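Local coordinates for glutamine amidotransferase domain-containing protein (Thermotoga maritima, PDB 1O1Y), which is a putative glutamine amidotransferase with a flavodoxin-like fold, probably releasing ammonia from glutamine for transfer to an acceptor that is not established, at residues E121-Y126 against K201-K206. Residues are numbered along the deposited sequence; the frame is centred on the assembly and turned at random.
Sequences EEIGWY and KDELEK
Ile123 faces Glu203 and Leu204 where a strand at the border of the glutamine amidotransferase fold meets the short helix 201-206. Strand 122-123 lies at one edge of its mixed sheet and pairs with strand 143-150; the chain bends at Gly124 before continuing as strand 125-130. The contact is small, burying about 90 Å² in all, and no direct hydrogen bond spans it.

Its apolar part rests on the two branches of Ile123. CG2 lies anti to the backbone N and meets Leu204 CD2 at 4.4 Å, a loose methyl-to-methyl touch. The other branch ends in CD1, which comes within 3.9 Å of Glu203 OE1, the two side chains slanting across one another. Trp149 of strand 143-150 packs against both Ile123 and Leu204, tying the helix to the neighbouring strand as well.

The polar part runs through the glutamates. Glu203 leaves the helix with CG anti to its backbone N (chi1 172°) and stays extended, which carries the carboxylate out toward the strand. A water lies between the carboxylates, 3.3 Å from Glu121 OE1 and 2.5 Å from Glu203 OE1, the latter short enough that its exact length is doubtful. The two carboxylates would repel each other, with Glu121 OE1 and Glu203 OE1 5.1 Å apart, but Lys207 forms a salt bridge with each and probably offsets this. Trp149 NE1 adds a hydrogen bond to Glu203 OE1, so water, lysine and indole all converge on that oxygen.

Within the bent segment, Tyr126 folds back beside the strand: Glu122 CB sits 3.8 Å above one face of the Tyr126 ring, displaced toward its rim, and the backbone N of Ile123 donates to Tyr126 OH at 3.2 Å, a bond bent to 139°.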
ATOM      1  N   GLU A 121      11.627 -11.703  -7.355  1.00 12.17           N
ATOM      2  CA  GLU A 121      11.211 -10.445  -6.760  1.00 13.27           C
ATOM      3  C   GLU A 121      10.881  -9.430  -7.860  1.00 13.74           C
ATOM      4  O   GLU A 121      11.423  -9.489  -8.964  1.00 13.45           O
ATOM      5  CB  GLU A 121      12.307  -9.851  -5.899  1.00 14.25           C
ATOM      6  CG  GLU A 121      12.644 -10.610  -4.636  1.00 21.26           C
ATOM      7  CD  GLU A 121      13.670  -9.864  -3.801  1.00 33.90           C
ATOM      8  OE1 GLU A 121      13.384  -9.437  -2.660  1.00 45.70           O
ATOM      9  OE2 GLU A 121      14.756  -9.657  -4.324  1.00 27.95           O
ATOM     10  N   GLU A 122       9.991  -8.514  -7.541  1.00 12.79           N
ATOM     11  CA  GLU A 122       9.726  -7.356  -8.370  1.00 12.97           C
ATOM     12  C   GLU A 122      10.285  -6.138  -7.653  1.00 11.28           C
ATOM     13  O   GLU A 122       9.763  -5.722  -6.617  1.00 12.33           O
ATOM     14  CB  GLU A 122       8.225  -7.221  -8.606  1.00 12.30           C
ATOM     15  CG  GLU A 122       7.628  -8.269  -9.551  1.00 13.59           C
ATOM     16  CD  GLU A 122       6.156  -8.007  -9.869  1.00 19.95           C
ATOM     17  OE1 GLU A 122       5.341  -7.748  -8.942  1.00 17.51           O
ATOM     18  OE2 GLU A 122       5.768  -8.084 -11.058  1.00 16.78           O
ATOM     19  N   ILE A 123      11.391  -5.601  -8.172  1.00 12.22           N
ATOM     20  CA  ILE A 123      11.973  -4.402  -7.624  1.00 11.34           C
ATOM     21  C   ILE A 123      12.206  -3.480  -8.813  1.00 11.96           C
ATOM     22  O   ILE A 123      13.054  -3.741  -9.663  1.00 11.34           O
ATOM     23  CB  ILE A 123      13.273  -4.646  -6.894  1.00 11.37           C
ATOM     24  CG1 ILE A 123      13.062  -5.626  -5.740  1.00 13.57           C
ATOM     25  CG2 ILE A 123      13.835  -3.289  -6.410  1.00 16.00           C
ATOM     26  CD1 ILE A 123      14.345  -6.027  -5.027  1.00 18.36           C
ATOM     27  N   GLY A 124      11.393  -2.442  -8.900  1.00 10.31           N
ATOM     28  CA  GLY A 124      11.450  -1.561 -10.055  1.00 12.18           C
ATOM     29  C   GLY A 124      10.112  -1.281 -10.669  1.00 11.20           C
ATOM     30  O   GLY A 124       9.096  -1.440 -10.028  1.00 10.92           O
ATOM     31  N   TRP A 125      10.121  -0.913 -11.956  1.00 10.76           N
ATOM     32  CA  TRP A 125       8.892  -0.464 -12.607  1.00 10.85           C
ATOM     33  C   TRP A 125       8.337  -1.578 -13.497  1.00  9.86           C
ATOM     34  O   TRP A 125       9.074  -2.146 -14.310  1.00 10.65           O
ATOM     35  CB  TRP A 125       9.216   0.811 -13.416  1.00 11.26           C
ATOM     36  CG  TRP A 125       9.438   1.986 -12.522  1.00  9.14           C
ATOM     37  CD1 TRP A 125      10.630   2.469 -12.075  1.00 11.20           C
ATOM     38  CD2 TRP A 125       8.427   2.829 -11.959  1.00  8.25           C
ATOM     39  NE1 TRP A 125      10.413   3.568 -11.264  1.00  8.69           N
ATOM     40  CE2 TRP A 125       9.077   3.809 -11.184  1.00  8.71           C
ATOM     41  CE3 TRP A 125       7.049   2.878 -12.053  1.00  8.98           C
ATOM     42  CZ2 TRP A 125       8.390   4.797 -10.505  1.00  8.82           C
ATOM     43  CZ3 TRP A 125       6.366   3.850 -11.391  1.00  9.60           C
ATOM     44  CH2 TRP A 125       7.047   4.820 -10.623  1.00 10.11           C
ATOM     45  N   TYR A 126       7.073  -1.937 -13.284  1.00  8.97           N
ATOM     46  CA  TYR A 126       6.454  -3.078 -13.942  1.00 10.50           C
ATOM     47  C   TYR A 126       5.045  -2.706 -14.315  1.00 10.03           C
ATOM     48  O   TYR A 126       4.425  -1.888 -13.679  1.00 11.19           O
ATOM     49  CB  TYR A 126       6.385  -4.315 -13.004  1.00 11.57           C
ATOM     50  CG  TYR A 126       7.722  -4.902 -12.553  1.00 10.89           C
ATOM     51  CD1 TYR A 126       8.486  -4.295 -11.583  1.00 14.05           C
ATOM     52  CD2 TYR A 126       8.200  -6.096 -13.074  1.00 15.83           C
ATOM     53  CE1 TYR A 126       9.670  -4.803 -11.196  1.00 13.86           C
ATOM     54  CE2 TYR A 126       9.409  -6.638 -12.653  1.00 16.97           C
ATOM     55  CZ  TYR A 126      10.138  -5.987 -11.696  1.00 16.89           C
ATOM     56  OH  TYR A 126      11.362  -6.505 -11.265  1.00 16.34           O
ATOM     57  N   LYS A 201      20.449   1.974  -0.985  1.00  9.16           N
ATOM     58  CA  LYS A 201      21.544   2.086  -1.912  1.00 11.48           C
ATOM     59  C   LYS A 201      22.356   0.791  -1.982  1.00 13.42           C
ATOM     60  O   LYS A 201      22.716   0.375  -3.067  1.00 12.80           O
ATOM     61  CB  LYS A 201      22.437   3.233  -1.438  1.00 10.65           C
ATOM     62  CG  LYS A 201      23.757   3.381  -2.108  1.00 17.07           C
ATOM     63  CD  LYS A 201      24.353   4.784  -1.860  1.00 29.40           C
ATOM     64  CE  LYS A 201      25.455   5.112  -2.884  1.00 38.81           C
ATOM     65  NZ  LYS A 201      26.083   6.471  -2.684  1.00 43.25           N
ATOM     66  N   ASP A 202      22.658   0.154  -0.841  1.00 13.29           N
ATOM     67  CA  ASP A 202      23.489  -1.067  -0.882  1.00 14.08           C
ATOM     68  C   ASP A 202      22.727  -2.281  -1.403  1.00 11.79           C
ATOM     69  O   ASP A 202      23.281  -3.111  -2.093  1.00 10.03           O
ATOM     70  CB  ASP A 202      24.090  -1.369   0.486  1.00 15.11           C
ATOM     71  CG  ASP A 202      25.038  -0.312   0.932  1.00 20.97           C
ATOM     72  OD1 ASP A 202      25.589   0.415   0.065  1.00 37.12           O
ATOM     73  OD2 ASP A 202      25.322  -0.145   2.139  1.00 42.34           O
ATOM     74  N   GLU A 203      21.458  -2.387  -1.077  1.00 11.91           N
ATOM     75  CA  GLU A 203      20.616  -3.446  -1.616  1.00 11.98           C
ATOM     76  C   GLU A 203      20.484  -3.320  -3.124  1.00 13.79           C
ATOM     77  O   GLU A 203      20.562  -4.319  -3.848  1.00 13.36           O
ATOM     78  CB  GLU A 203      19.216  -3.432  -0.992  1.00 12.87           C
ATOM     79  CG  GLU A 203      18.232  -4.407  -1.668  1.00 17.68           C
ATOM     80  CD  GLU A 203      16.810  -4.397  -1.100  1.00 30.16           C
ATOM     81  OE1 GLU A 203      15.959  -5.184  -1.595  1.00 27.25           O
ATOM     82  OE2 GLU A 203      16.529  -3.575  -0.189  1.00 26.61           O
ATOM     83  N   LEU A 204      20.250  -2.088  -3.594  1.00 11.28           N
ATOM     84  CA  LEU A 204      20.223  -1.841  -5.017  1.00 11.73           C
ATOM     85  C   LEU A 204      21.563  -2.191  -5.673  1.00 10.27           C
ATOM     86  O   LEU A 204      21.560  -2.825  -6.714  1.00 12.10           O
ATOM     87  CB  LEU A 204      19.814  -0.390  -5.324  1.00  9.24           C
ATOM     88  CG  LEU A 204      18.359  -0.092  -4.983  1.00 11.77           C
ATOM     89  CD1 LEU A 204      18.092   1.387  -5.119  1.00 11.03           C
ATOM     90  CD2 LEU A 204      17.413  -0.848  -5.870  1.00 10.29           C
ATOM     91  N   GLU A 205      22.689  -1.829  -5.050  1.00  9.90           N
ATOM     92  CA  GLU A 205      24.009  -2.174  -5.591  1.00 10.58           C
ATOM     93  C   GLU A 205      24.182  -3.693  -5.642  1.00 11.74           C
ATOM     94  O   GLU A 205      24.650  -4.223  -6.649  1.00 11.06           O
ATOM     95  CB  GLU A 205      25.199  -1.572  -4.796  1.00 11.13           C
ATOM     96  CG  GLU A 205      25.366  -0.079  -4.912  1.00 15.14           C
ATOM     97  CD  GLU A 205      26.515   0.468  -4.055  1.00 15.02           C
ATOM     98  OE1 GLU A 205      27.155  -0.303  -3.313  1.00 27.53           O
ATOM     99  OE2 GLU A 205      26.780   1.696  -4.135  1.00 24.23           O
ATOM    100  N   LYS A 206      23.822  -4.380  -4.558  1.00 11.77           N
ATOM    101  CA  LYS A 206      23.976  -5.843  -4.449  1.00 13.84           C
ATOM    102  C   LYS A 206      23.228  -6.528  -5.604  1.00 12.83           C
ATOM    103  O   LYS A 206      23.779  -7.422  -6.262  1.00 14.36           O
ATOM    104  CB  LYS A 206      23.399  -6.385  -3.132  1.00 13.97           C
ATOM    105  CG  LYS A 206      23.590  -7.892  -2.927  1.00 18.84           C
ATOM    106  CD  LYS A 206      23.383  -8.281  -1.443  1.00 29.26           C
ATOM    107  CE  LYS A 206      23.142  -9.790  -1.237  1.00 29.60           C
ATOM    108  NZ  LYS A 206      24.407 -10.490  -0.939  1.00 28.81           N
TER
HETATM  109  O   HOH W   1      14.081  -6.745  -0.962  1.00 49.34           O